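Local atomic coordinates of secreted effector protein SopD (Salmonella typhimurium, PDB entry 5CPC), a protein that alters host cell physiology as a secreted bacterial effector, acting with SopB in membrane fission and macropinosome formation during invasion and contributing to replication in macrophages. Residues P196-V201 with S302-K307; M190-A195 with G233-Q238; P225-C230 with C310-L315; K212-C217 with M286-I291. One frame throughout, in Å; residues are numbered along the deposited sequence.

Interaction 1 of 4, residues P196-V201 with S302-K307; sequences PDHPLV and SLHIGK
Val201 and Ile305 pair in a short parallel bridge, in which Val201 N donates to His304 O (2.9 Å) and Gly306 N donates to Val201 O (2.9 Å). Two bonds from one residue to the two flanking its partner are the signature of parallel pairing, here cut down to a minimal sheet. Just before the bridge, Leu200 lies on a face of the His304 imidazole, its CA 3.8 Å from the ring centroid and only 18° off the normal, a CH-pi contact. The same ring and the His198 imidazole meet rim to rim, planes 53° apart, neither over the other's face. His304 carries its ring to Leu200 with CG anti to the backbone N (chi1 176°), and its backbone N is tied to Ser302 OG at 2.8 Å in an ST turn. Ser302 OG also approaches His198 CE1, at 3.1 Å. Beyond the bridge, Gly306 bonds onward to the backbone of Trp203, and the Ile305 side chain touches Trp203 and His299. Leu303 points away from 196-201 and packs on Leu292, Leu295 and Tyr296 of helix 285-298, while Pro196 rests against helix 180-190.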
loop_
_atom_site.group_PDB
_atom_site.type_symbol
_atom_site.label_atom_id
_atom_site.label_comp_id
_atom_site.label_asym_id
_atom_site.label_seq_id
_atom_site.Cartn_x
_atom_site.Cartn_y
_atom_site.Cartn_z
ATOM N N PRO A 196 2.120 -9.768 -11.960
ATOM C CA PRO A 196 3.014 -8.742 -11.461
ATOM C C PRO A 196 4.299 -8.693 -12.250
ATOM O O PRO A 196 4.998 -7.695 -12.250
ATOM C CB PRO A 196 3.360 -9.252 -10.065
ATOM C CG PRO A 196 2.187 -9.977 -9.668
ATOM C CD PRO A 196 1.608 -10.601 -10.845
ATOM N N ASP A 197 4.552 -9.796 -12.931
ATOM C CA ASP A 197 5.738 -10.063 -13.586
ATOM C C ASP A 197 5.665 -9.667 -15.051
ATOM O O ASP A 197 6.676 -9.739 -15.766
ATOM C CB ASP A 197 5.859 -11.568 -13.571
ATOM C CG ASP A 197 7.222 -11.974 -13.394
ATOM O OD1 ASP A 197 7.980 -11.059 -12.980
ATOM O OD2 ASP A 197 7.542 -13.162 -13.639
ATOM N N HIS A 198 4.458 -9.356 -15.494
ATOM C CA HIS A 198 4.160 -9.039 -16.898
ATOM C C HIS A 198 5.256 -8.221 -17.585
ATOM O O HIS A 198 5.698 -7.208 -17.066
ATOM C CB HIS A 198 2.825 -8.332 -16.964
ATOM C CG HIS A 198 2.478 -7.773 -18.308
ATOM N ND1 HIS A 198 2.777 -6.478 -18.666
ATOM C CD2 HIS A 198 1.794 -8.306 -19.349
ATOM C CE1 HIS A 198 2.319 -6.249 -19.888
ATOM N NE2 HIS A 198 1.708 -7.334 -20.319
ATOM N N PRO A 199 5.738 -8.702 -18.735
ATOM C CA PRO A 199 6.774 -7.942 -19.422
ATOM C C PRO A 199 6.180 -6.748 -20.191
ATOM O O PRO A 199 5.118 -6.880 -20.843
ATOM C CB PRO A 199 7.370 -8.960 -20.412
ATOM C CG PRO A 199 6.332 -10.001 -20.597
ATOM C CD PRO A 199 5.593 -10.068 -19.275
ATOM N N LEU A 200 6.881 -5.620 -20.123
ATOM C CA LEU A 200 6.394 -4.366 -20.712
ATOM C C LEU A 200 6.080 -4.494 -22.195
ATOM O O LEU A 200 6.740 -5.224 -22.919
ATOM C CB LEU A 200 7.372 -3.216 -20.494
ATOM C CG LEU A 200 8.793 -3.392 -21.032
ATOM C CD1 LEU A 200 8.872 -2.951 -22.457
ATOM C CD2 LEU A 200 9.741 -2.557 -20.230
ATOM N N VAL A 201 5.035 -3.807 -22.624
ATOM C CA VAL A 201 4.744 -3.676 -24.023
ATOM C C VAL A 201 5.301 -2.345 -24.510
ATOM O O VAL A 201 5.120 -1.319 -23.845
ATOM C CB VAL A 201 3.242 -3.734 -24.297
ATOM C CG1 VAL A 201 2.985 -3.530 -25.824
ATOM C CG2 VAL A 201 2.686 -5.092 -23.783
ATOM N N SER A 302 -2.786 -4.351 -22.070
ATOM C CA SER A 302 -2.083 -3.932 -20.861
ATOM C C SER A 302 -1.855 -2.380 -20.909
ATOM O O SER A 302 -1.794 -1.794 -22.018
ATOM C CB SER A 302 -0.750 -4.599 -20.870
ATOM O OG SER A 302 -0.040 -4.191 -19.723
ATOM N N LEU A 303 -1.686 -1.736 -19.758
ATOM C CA LEU A 303 -1.120 -0.382 -19.764
ATOM C C LEU A 303 0.277 -0.390 -19.204
ATOM O O LEU A 303 0.866 0.647 -18.949
ATOM C CB LEU A 303 -2.017 0.675 -19.104
ATOM C CG LEU A 303 -3.437 0.796 -19.659
ATOM C CD1 LEU A 303 -4.289 1.702 -18.780
ATOM C CD2 LEU A 303 -3.379 1.339 -21.056
ATOM N N HIS A 304 0.869 -1.575 -19.125
ATOM C CA HIS A 304 2.251 -1.732 -18.687
ATOM C C HIS A 304 3.114 -1.497 -19.888
ATOM O O HIS A 304 3.676 -2.419 -20.495
ATOM C CB HIS A 304 2.485 -3.112 -18.039
ATOM C CG HIS A 304 3.903 -3.387 -17.642
ATOM N ND1 HIS A 304 4.798 -2.395 -17.289
ATOM C CD2 HIS A 304 4.572 -4.555 -17.507
ATOM C CE1 HIS A 304 5.969 -2.931 -17.005
ATOM N NE2 HIS A 304 5.853 -4.243 -17.114
ATOM N N ILE A 305 3.259 -0.200 -20.167
ATOM C CA ILE A 305 3.851 0.326 -21.400
ATOM C C ILE A 305 5.227 0.838 -21.054
ATOM O O ILE A 305 5.388 1.554 -20.070
ATOM C CB ILE A 305 2.902 1.422 -21.916
ATOM C CG1 ILE A 305 1.576 0.747 -22.264
ATOM C CG2 ILE A 305 3.476 2.219 -23.051
ATOM C CD1 ILE A 305 0.491 1.650 -22.953
ATOM N N GLY A 306 6.225 0.481 -21.859
ATOM C CA GLY A 306 7.570 0.971 -21.656
ATOM C C GLY A 306 8.083 1.552 -22.960
ATOM O O GLY A 306 7.436 1.425 -24.030
ATOM N N LYS A 307 9.264 2.164 -22.888
ATOM C CA LYS A 307 9.976 2.602 -24.056
ATOM C C LYS A 307 11.414 2.182 -23.829
ATOM O O LYS A 307 11.915 2.246 -22.704
ATOM C CB LYS A 307 9.855 4.125 -24.267
ATOM C CG LYS A 307 10.160 4.633 -25.702
ATOM C CD LYS A 307 10.199 6.193 -25.812
ATOM C CE LYS A 307 11.169 6.848 -24.770
ATOM N NZ LYS A 307 10.412 7.471 -23.557
#

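Interaction 2 of 4, residues M190-A195 with G233-Q238; sequences MRPAEA and GYQEVQ
Met190 and Arg191, where helix 180-190 ends, meet the first residues of strand 232-237, and backbone, charge and ring contacts all take part. Of the backbone contacts, the main one is the bond that Tyr234 N donates to Met190 O at 2.7 Å, bent to 135° at the hydrogen. Gly233 brings its CA to 3.2 Å from Met190 O. In return, Arg191 CA directs its hydrogen almost straight at Tyr234 O.

Among the polar side chains, Glu194 divides its two oxygens. OE1 accepts from Tyr234 OH at 2.7 Å, on the syn side of the carboxylate, and is also bonded to Ser302 OG; OE2 forms a salt bridge with Arg191 NH1 at 3.0 Å. The tyrosine hydroxyl in turn accepts from Leu303 N, which holds it from the 302-307 side. Arg191 NE has its own partner in Ile232 O, and NH1 also reaches Asn313 O, so the guanidinium is held at several points.

Ring packing completes the contact. Arg191 runs extended from CG to NE across one face of the Tyr234 ring, with CG 4.0 Å from its centroid and the guanidinium plane only 11° from that of the ring, lying over the hydroxyl end. Nearer solvent, Pro192 CG touches Gln235 CB at 3.6 Å.

Arg191 to Glu194 form a type I beta turn, closed by Glu194 N on Arg191 O. The whole is a type I turn following a helix and docked on a strand of the 232-237/240-245 hairpin: Glu194 bonds the tyrosine hydroxyl while Arg191 lies over the ring.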
loop_
_atom_site.group_PDB
_atom_site.type_symbol
_atom_site.label_atom_id
_atom_site.label_comp_id
_atom_site.label_asym_id
_atom_site.label_seq_id
_atom_site.Cartn_x
_atom_site.Cartn_y
_atom_site.Cartn_z
ATOM N N MET A 190 -6.227 -4.900 -8.652
ATOM C CA MET A 190 -6.323 -3.846 -9.722
ATOM C C MET A 190 -6.197 -4.312 -11.132
ATOM O O MET A 190 -6.794 -3.713 -12.004
ATOM C CB MET A 190 -5.210 -2.895 -9.550
ATOM C CG MET A 190 -5.231 -2.540 -8.175
ATOM S SD MET A 190 -5.958 -1.008 -7.891
ATOM C CE MET A 190 -4.231 -0.515 -7.737
ATOM N N ARG A 191 -5.363 -5.336 -11.376
ATOM C CA ARG A 191 -5.165 -5.869 -12.735
ATOM C C ARG A 191 -5.216 -7.373 -12.624
ATOM O O ARG A 191 -4.175 -8.025 -12.748
ATOM C CB ARG A 191 -3.793 -5.407 -13.297
ATOM C CG ARG A 191 -3.585 -3.845 -13.288
ATOM C CD ARG A 191 -2.244 -3.492 -13.885
ATOM N NE ARG A 191 -2.101 -2.049 -13.981
ATOM C CZ ARG A 191 -0.950 -1.464 -14.269
ATOM N NH1 ARG A 191 0.147 -2.186 -14.484
ATOM N NH2 ARG A 191 -0.905 -0.147 -14.359
ATOM N N PRO A 192 -6.423 -7.934 -12.321
ATOM C CA PRO A 192 -6.404 -9.361 -11.902
ATOM C C PRO A 192 -5.817 -10.242 -13.011
ATOM O O PRO A 192 -5.145 -11.236 -12.695
ATOM C CB PRO A 192 -7.899 -9.705 -11.624
ATOM C CG PRO A 192 -8.703 -8.528 -12.189
ATOM C CD PRO A 192 -7.746 -7.320 -12.111
ATOM N N ALA A 193 -5.991 -9.861 -14.282
ATOM C CA ALA A 193 -5.502 -10.735 -15.321
ATOM C C ALA A 193 -4.044 -10.486 -15.725
ATOM O O ALA A 193 -3.518 -11.162 -16.598
ATOM C CB ALA A 193 -6.479 -10.807 -16.556
ATOM N N GLU A 194 -3.383 -9.537 -15.068
ATOM C CA GLU A 194 -1.972 -9.286 -15.383
ATOM C C GLU A 194 -1.065 -9.796 -14.239
ATOM O O GLU A 194 -1.226 -9.431 -13.074
ATOM C CB GLU A 194 -1.759 -7.791 -15.558
ATOM C CG GLU A 194 -0.322 -7.288 -15.663
ATOM C CD GLU A 194 -0.312 -5.805 -16.089
ATOM O OE1 GLU A 194 -1.057 -5.459 -17.083
ATOM O OE2 GLU A 194 0.401 -4.993 -15.409
ATOM N N ALA A 195 -0.109 -10.628 -14.571
ATOM C CA ALA A 195 0.829 -11.101 -13.569
ATOM C C ALA A 195 1.772 -9.954 -13.261
ATOM O O ALA A 195 2.168 -9.206 -14.205
ATOM C CB ALA A 195 1.583 -12.271 -14.144
ATOM N N GLY A 233 -5.725 0.619 -12.832
ATOM C CA GLY A 233 -6.090 -0.762 -12.934
ATOM C C GLY A 233 -7.132 -1.051 -14.004
ATOM O O GLY A 233 -7.746 -0.140 -14.536
ATOM N N TYR A 234 -7.316 -2.337 -14.318
ATOM C CA TYR A 234 -8.230 -2.769 -15.340
ATOM C C TYR A 234 -8.591 -4.245 -15.175
ATOM O O TYR A 234 -7.728 -5.050 -14.794
ATOM C CB TYR A 234 -7.594 -2.607 -16.772
ATOM C CG TYR A 234 -6.067 -2.675 -16.857
ATOM C CD1 TYR A 234 -5.411 -3.900 -17.031
ATOM C CD2 TYR A 234 -5.291 -1.520 -16.833
ATOM C CE1 TYR A 234 -4.030 -3.951 -17.148
ATOM C CE2 TYR A 234 -3.904 -1.555 -16.964
ATOM C CZ TYR A 234 -3.293 -2.770 -17.134
ATOM O OH TYR A 234 -1.934 -2.869 -17.272
ATOM N N GLN A 235 -9.836 -4.576 -15.508
ATOM C CA GLN A 235 -10.310 -5.955 -15.623
ATOM C C GLN A 235 -11.381 -6.014 -16.683
ATOM O O GLN A 235 -12.111 -5.066 -16.874
ATOM C CB GLN A 235 -10.874 -6.534 -14.297
ATOM C CG GLN A 235 -11.626 -5.572 -13.375
ATOM C CD GLN A 235 -12.617 -6.299 -12.391
ATOM O OE1 GLN A 235 -12.519 -7.524 -12.147
ATOM N NE2 GLN A 235 -13.603 -5.537 -11.878
ATOM N N GLU A 236 -11.465 -7.159 -17.348
ATOM C CA GLU A 236 -12.417 -7.412 -18.349
ATOM C C GLU A 236 -13.532 -8.172 -17.619
ATOM O O GLU A 236 -13.277 -9.083 -16.811
ATOM C CB GLU A 236 -11.760 -8.207 -19.494
ATOM C CG GLU A 236 -10.410 -7.583 -20.001
ATOM C CD GLU A 236 -9.808 -8.286 -21.253
ATOM O OE1 GLU A 236 -8.709 -7.896 -21.735
ATOM O OE2 GLU A 236 -10.423 -9.246 -21.754
ATOM N N VAL A 237 -14.765 -7.730 -17.845
ATOM C CA VAL A 237 -15.936 -8.239 -17.132
ATOM C C VAL A 237 -17.080 -8.219 -18.132
ATOM O O VAL A 237 -17.387 -7.178 -18.721
ATOM C CB VAL A 237 -16.203 -7.435 -15.799
ATOM C CG1 VAL A 237 -15.945 -5.921 -15.991
ATOM C CG2 VAL A 237 -17.583 -7.733 -15.191
ATOM N N GLN A 238 -17.633 -9.397 -18.399
ATOM C CA GLN A 238 -18.655 -9.595 -19.443
ATOM C C GLN A 238 -18.397 -8.777 -20.709
ATOM O O GLN A 238 -19.258 -8.013 -21.142
ATOM C CB GLN A 238 -20.088 -9.368 -18.902
ATOM C CG GLN A 238 -20.767 -10.626 -18.271
ATOM C CD GLN A 238 -20.823 -10.592 -16.718
ATOM O OE1 GLN A 238 -20.622 -9.541 -16.103
ATOM N NE2 GLN A 238 -21.149 -11.742 -16.095
#

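Interaction 3 of 4, residues P225-C230 with C310-L315; sequences PTTQFC and CSRNIL
Asn313 inserts its side-chain amide into the curve of 225-230 and bonds to the backbone with both ends. Its ND2 donates to Pro225 O at 2.7 Å, with the carbonyl oxygen almost exactly in the amide plane and approached on a lone pair. Its OD1 accepts from Phe229 N, also at 2.7 Å, but this donor stands 37° above the carbonyl plane. Having CG anti to its carbonyl carbon (chi1 -78°) brings the amide against 225-230. Beside it, Arg312 N donates to Thr226 O at 3.1 Å. The Arg312 side chain bends at chi3 and carries NH2 to Thr226 OG1 (2.9 Å), which lies 31° out of the guanidinium plane; Thr226 OG1 is bonded to Glu224 as well. Thr227 CG2 sits over the centre of the guanidinium, 3.5 Å from Arg312 CZ, and Arg312 NE is buried here without a partner in the model. At the far end, one water donates to both Cys230 O and Leu315 O.

A second shell sets these groups in place. Ser311 OG accepts from Asn313 N in an ST turn and bonds to Ile305 O, which Asn313 ND2 also reaches. Gln228 OE1 accepts from Glu224 N and its NE2 donates to Leu215 O, tying the loop to helix 209-215. Phe229 packs on Leu292 and Leu295 of helix 285-298, and Ile314 and Leu315 lie against helix 180-190, so the loops contact both helices beside strand 305-306.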
loop_
_atom_site.group_PDB
_atom_site.type_symbol
_atom_site.label_atom_id
_atom_site.label_comp_id
_atom_site.label_asym_id
_atom_site.label_seq_id
_atom_site.Cartn_x
_atom_site.Cartn_y
_atom_site.Cartn_z
ATOM N N PRO A 225 4.863 8.807 -21.330
ATOM C CA PRO A 225 4.283 7.445 -21.596
ATOM C C PRO A 225 4.809 6.313 -20.673
ATOM O O PRO A 225 4.073 5.373 -20.381
ATOM C CB PRO A 225 4.608 7.164 -23.049
ATOM C CG PRO A 225 5.385 8.462 -23.593
ATOM C CD PRO A 225 5.738 9.316 -22.413
ATOM N N THR A 226 6.043 6.415 -20.200
ATOM C CA THR A 226 6.525 5.378 -19.337
ATOM C C THR A 226 5.985 5.450 -17.916
ATOM O O THR A 226 6.242 4.522 -17.145
ATOM C CB THR A 226 8.081 5.276 -19.314
ATOM O OG1 THR A 226 8.620 6.486 -18.804
ATOM C CG2 THR A 226 8.670 5.013 -20.744
ATOM N N THR A 227 5.274 6.515 -17.527
ATOM C CA THR A 227 4.826 6.599 -16.126
ATOM C C THR A 227 3.374 6.922 -16.005
ATOM O O THR A 227 2.838 6.836 -14.895
ATOM C CB THR A 227 5.532 7.720 -15.293
ATOM O OG1 THR A 227 5.340 8.975 -15.962
ATOM C CG2 THR A 227 7.015 7.494 -15.125
ATOM N N GLN A 228 2.733 7.313 -17.107
ATOM C CA GLN A 228 1.345 7.832 -17.046
ATOM C C GLN A 228 0.359 6.846 -16.444
ATOM O O GLN A 228 -0.692 7.239 -15.960
ATOM C CB GLN A 228 0.820 8.123 -18.485
ATOM C CG GLN A 228 -0.248 9.197 -18.565
ATOM C CD GLN A 228 0.346 10.555 -18.158
ATOM O OE1 GLN A 228 1.543 10.764 -18.297
ATOM N NE2 GLN A 228 -0.494 11.470 -17.665
ATOM N N PHE A 229 0.646 5.550 -16.541
ATOM C CA PHE A 229 -0.345 4.538 -16.213
ATOM C C PHE A 229 -0.097 3.767 -14.899
ATOM O O PHE A 229 -0.862 2.836 -14.592
ATOM C CB PHE A 229 -0.453 3.606 -17.421
ATOM C CG PHE A 229 -0.642 4.374 -18.706
ATOM C CD1 PHE A 229 -1.785 5.171 -18.882
ATOM C CD2 PHE A 229 0.373 4.461 -19.618
ATOM C CE1 PHE A 229 -1.921 5.961 -19.972
ATOM C CE2 PHE A 229 0.240 5.208 -20.744
ATOM C CZ PHE A 229 -0.922 5.973 -20.951
ATOM N N CYS A 230 0.942 4.149 -14.138
ATOM C CA CYS A 230 1.311 3.437 -12.870
ATOM C C CYS A 230 0.195 3.366 -11.850
ATOM O O CYS A 230 0.161 2.458 -11.063
ATOM C CB CYS A 230 2.607 3.966 -12.234
ATOM S SG CYS A 230 2.471 5.734 -11.669
ATOM N N CYS A 310 12.334 0.434 -20.586
ATOM C CA CYS A 310 12.344 1.098 -19.229
ATOM C C CYS A 310 11.080 1.512 -18.451
ATOM O O CYS A 310 11.056 2.613 -17.820
ATOM C CB CYS A 310 13.293 2.299 -19.249
ATOM S SG CYS A 310 14.985 1.791 -19.547
ATOM N N SER A 311 10.079 0.649 -18.358
ATOM C CA SER A 311 8.816 1.049 -17.713
ATOM C C SER A 311 8.800 1.312 -16.200
ATOM O O SER A 311 9.419 0.595 -15.428
ATOM C CB SER A 311 7.740 0.020 -18.031
ATOM O OG SER A 311 6.471 0.463 -17.602
ATOM N N ARG A 312 8.040 2.336 -15.811
ATOM C CA ARG A 312 7.532 2.499 -14.459
ATOM C C ARG A 312 6.022 2.546 -14.483
ATOM O O ARG A 312 5.420 3.295 -13.711
ATOM C CB ARG A 312 8.034 3.792 -13.849
ATOM C CG ARG A 312 9.533 3.839 -13.723
ATOM C CD ARG A 312 10.032 5.262 -13.745
ATOM N NE ARG A 312 10.108 5.710 -15.114
ATOM C CZ ARG A 312 10.496 6.929 -15.491
ATOM N NH1 ARG A 312 10.820 7.847 -14.585
ATOM N NH2 ARG A 312 10.529 7.242 -16.778
ATOM N N ASN A 313 5.417 1.796 -15.417
ATOM C CA ASN A 313 3.970 1.644 -15.418
ATOM C C ASN A 313 3.502 0.372 -14.656
ATOM O O ASN A 313 2.359 -0.062 -14.793
ATOM C CB ASN A 313 3.410 1.704 -16.838
ATOM C CG ASN A 313 3.322 3.152 -17.382
ATOM O OD1 ASN A 313 2.833 4.054 -16.709
ATOM N ND2 ASN A 313 3.812 3.360 -18.609
ATOM N N ILE A 314 4.386 -0.202 -13.833
ATOM C CA ILE A 314 3.996 -1.288 -12.897
ATOM C C ILE A 314 3.197 -0.674 -11.786
ATOM O O ILE A 314 3.374 0.490 -11.571
ATOM C CB ILE A 314 5.208 -2.001 -12.261
ATOM C CG1 ILE A 314 5.988 -1.067 -11.307
ATOM C CG2 ILE A 314 6.075 -2.659 -13.341
ATOM C CD1 ILE A 314 7.144 -0.319 -11.911
ATOM N N LEU A 315 2.339 -1.428 -11.078
ATOM C CA LEU A 315 1.620 -0.859 -9.905
ATOM C C LEU A 315 2.567 -0.640 -8.724
ATOM O O LEU A 315 2.478 0.369 -7.984
ATOM C CB LEU A 315 0.418 -1.715 -9.483
ATOM C CG LEU A 315 -0.651 -1.896 -10.540
ATOM C CD1 LEU A 315 -1.418 -3.151 -10.313
ATOM C CD2 LEU A 315 -1.590 -0.706 -10.531
HETATM O O HOH W 1 1.358 2.687 -8.488
#

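Interaction 4 of 4, residues K212-C217 with M286-I291; sequences KSMLAC and MFIDVI
Met214 reaches from helix 209-215 to three residues of helix 285-298, crossing each of them at a slant. Its CG stands anti to the backbone N (chi1 -171°), which carries the chain to the other helix, and bends at chi2 and chi3 then turn the thioether toward Phe287. Different parts of it therefore serve different partners. The CB meets Ile291 CD1 at 3.6 Å, the CG lies 3.8 Å from Ile288 CG1, and the terminal CE settles against Phe287 CB at 3.7 Å. The Phe287 ring itself leads away from the other helix, so it is mainly the root of that side chain that is touched.

Leu215 takes the next position. It and Ile291 slide past one another in opposite directions, with CD2 of the leucine 3.9 Å from CG2 of the isoleucine; the same methyl comes to Ile288 CG2 at 4.1 Å. Ile288 thus has its branches divided: CG2 turns to Leu215, while CD1 runs on to Cys217 SG at 3.5 Å and also lies near Met214 O.

Leu207 and Phe223 pack on Leu215, and Tyr281 of helix 264-283 packs on Ile288. Salt bridges of Lys212 to Asp205 and of Asp289 to Lys285 lie outside this apolar seam. With no hydrogen bond between the segments, the contact depends on the apolar fit of aliphatic and sulfur-bearing chains and gains no directional polar bond.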
loop_
_atom_site.group_PDB
_atom_site.type_symbol
_atom_site.label_atom_id
_atom_site.label_comp_id
_atom_site.label_asym_id
_atom_site.label_seq_id
_atom_site.Cartn_x
_atom_site.Cartn_y
_atom_site.Cartn_z
ATOM N N LYS A 212 -3.628 13.491 -25.089
ATOM C CA LYS A 212 -2.570 13.572 -24.135
ATOM C C LYS A 212 -2.859 14.615 -23.082
ATOM O O LYS A 212 -2.557 14.387 -21.891
ATOM C CB LYS A 212 -1.256 13.862 -24.827
ATOM C CG LYS A 212 -0.768 12.793 -25.749
ATOM C CD LYS A 212 0.576 13.235 -26.403
ATOM C CE LYS A 212 0.937 12.239 -27.515
ATOM N NZ LYS A 212 2.151 12.637 -28.231
ATOM N N SER A 213 -3.419 15.759 -23.489
ATOM C CA SER A 213 -3.929 16.716 -22.499
ATOM C C SER A 213 -4.987 16.144 -21.546
ATOM O O SER A 213 -4.913 16.373 -20.372
ATOM C CB SER A 213 -4.553 17.943 -23.176
ATOM O OG SER A 213 -3.543 18.790 -23.684
ATOM N N MET A 214 -5.999 15.481 -22.090
ATOM C CA MET A 214 -7.030 14.831 -21.264
ATOM C C MET A 214 -6.389 13.866 -20.238
ATOM O O MET A 214 -6.870 13.800 -19.101
ATOM C CB MET A 214 -8.026 14.075 -22.163
ATOM C CG MET A 214 -9.278 13.529 -21.440
ATOM S SD MET A 214 -10.093 14.685 -20.316
ATOM C CE MET A 214 -11.102 15.604 -21.500
ATOM N N LEU A 215 -5.308 13.164 -20.619
ATOM C CA LEU A 215 -4.597 12.253 -19.694
ATOM C C LEU A 215 -3.707 12.911 -18.602
ATOM O O LEU A 215 -3.251 12.242 -17.672
ATOM C CB LEU A 215 -3.717 11.244 -20.448
ATOM C CG LEU A 215 -4.357 10.201 -21.342
ATOM C CD1 LEU A 215 -3.325 9.135 -21.851
ATOM C CD2 LEU A 215 -5.525 9.521 -20.677
ATOM N N ALA A 216 -3.399 14.182 -18.762
ATOM C CA ALA A 216 -2.398 14.841 -17.936
ATOM C C ALA A 216 -2.703 14.679 -16.420
ATOM O O ALA A 216 -1.823 14.400 -15.608
ATOM C CB ALA A 216 -2.311 16.347 -18.346
ATOM N N CYS A 217 -3.988 14.757 -16.085
ATOM C CA CYS A 217 -4.436 14.712 -14.756
ATOM C C CYS A 217 -4.237 13.389 -14.002
ATOM O O CYS A 217 -4.211 13.402 -12.785
ATOM C CB CYS A 217 -5.896 15.121 -14.743
ATOM S SG CYS A 217 -7.053 13.832 -15.245
ATOM N N MET A 286 -15.449 9.455 -18.046
ATOM C CA MET A 286 -16.020 9.032 -19.319
ATOM C C MET A 286 -15.226 9.504 -20.558
ATOM O O MET A 286 -15.501 8.970 -21.665
ATOM C CB MET A 286 -17.489 9.398 -19.452
ATOM C CG MET A 286 -17.813 10.921 -19.341
ATOM S SD MET A 286 -19.295 11.494 -20.269
ATOM C CE MET A 286 -19.815 12.990 -19.353
ATOM N N PHE A 287 -14.293 10.464 -20.394
ATOM C CA PHE A 287 -13.398 10.915 -21.506
ATOM C C PHE A 287 -12.131 10.129 -21.416
ATOM O O PHE A 287 -11.656 9.551 -22.415
ATOM C CB PHE A 287 -13.102 12.439 -21.434
ATOM C CG PHE A 287 -14.357 13.287 -21.605
ATOM C CD1 PHE A 287 -15.027 13.314 -22.815
ATOM C CD2 PHE A 287 -14.899 13.995 -20.532
ATOM C CE1 PHE A 287 -16.245 14.038 -22.948
ATOM C CE2 PHE A 287 -16.124 14.726 -20.641
ATOM C CZ PHE A 287 -16.787 14.751 -21.829
ATOM N N ILE A 288 -11.599 10.053 -20.193
ATOM C CA ILE A 288 -10.338 9.326 -19.938
ATOM C C ILE A 288 -10.435 7.825 -20.257
ATOM O O ILE A 288 -9.558 7.240 -20.914
ATOM C CB ILE A 288 -9.830 9.624 -18.511
ATOM C CG1 ILE A 288 -9.374 11.078 -18.507
ATOM C CG2 ILE A 288 -8.651 8.748 -18.179
ATOM C CD1 ILE A 288 -8.952 11.606 -17.181
ATOM N N ASP A 289 -11.543 7.206 -19.892
ATOM C CA ASP A 289 -11.655 5.729 -20.161
ATOM C C ASP A 289 -11.671 5.413 -21.637
ATOM O O ASP A 289 -11.031 4.447 -22.086
ATOM C CB ASP A 289 -12.881 5.136 -19.390
ATOM C CG ASP A 289 -12.606 5.049 -17.857
ATOM O OD1 ASP A 289 -11.492 5.421 -17.424
ATOM O OD2 ASP A 289 -13.484 4.608 -17.079
ATOM N N VAL A 290 -12.327 6.255 -22.430
ATOM C CA VAL A 290 -12.297 6.070 -23.898
ATOM C C VAL A 290 -10.859 5.982 -24.350
ATOM O O VAL A 290 -10.482 5.126 -25.148
ATOM C CB VAL A 290 -13.045 7.274 -24.652
ATOM C CG1 VAL A 290 -12.881 7.207 -26.143
ATOM C CG2 VAL A 290 -14.488 7.246 -24.348
ATOM N N ILE A 291 -10.028 6.875 -23.854
ATOM C CA ILE A 291 -8.632 6.893 -24.278
ATOM C C ILE A 291 -7.777 5.738 -23.713
ATOM O O ILE A 291 -6.947 5.152 -24.392
ATOM C CB ILE A 291 -7.961 8.271 -23.796
ATOM C CG1 ILE A 291 -8.686 9.483 -24.411
ATOM C CG2 ILE A 291 -6.500 8.266 -24.201
ATOM C CD1 ILE A 291 -8.411 10.817 -23.714
#

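Overall arrangement
Along the chain, 190-195, 196-201, 212-217 and 225-230 come first. Segment 233-238 then closes interaction 2, and 286-291, 302-307 and 310-315 close interactions 4, 1 and 3, so most of the closures cross. Interactions 1 and 3 lie closest, with centres about 8 Å apart; the centres of interactions 1 and 2 are about 14 Å apart. These three touch one another, whereas interaction 4, on helices 209-215 and 285-298, touches only interaction 3. The C-terminal residues 302-315 contact helix 180-190, the hairpin 232-237/240-245 and helix 285-298, bringing parts distant in sequence together.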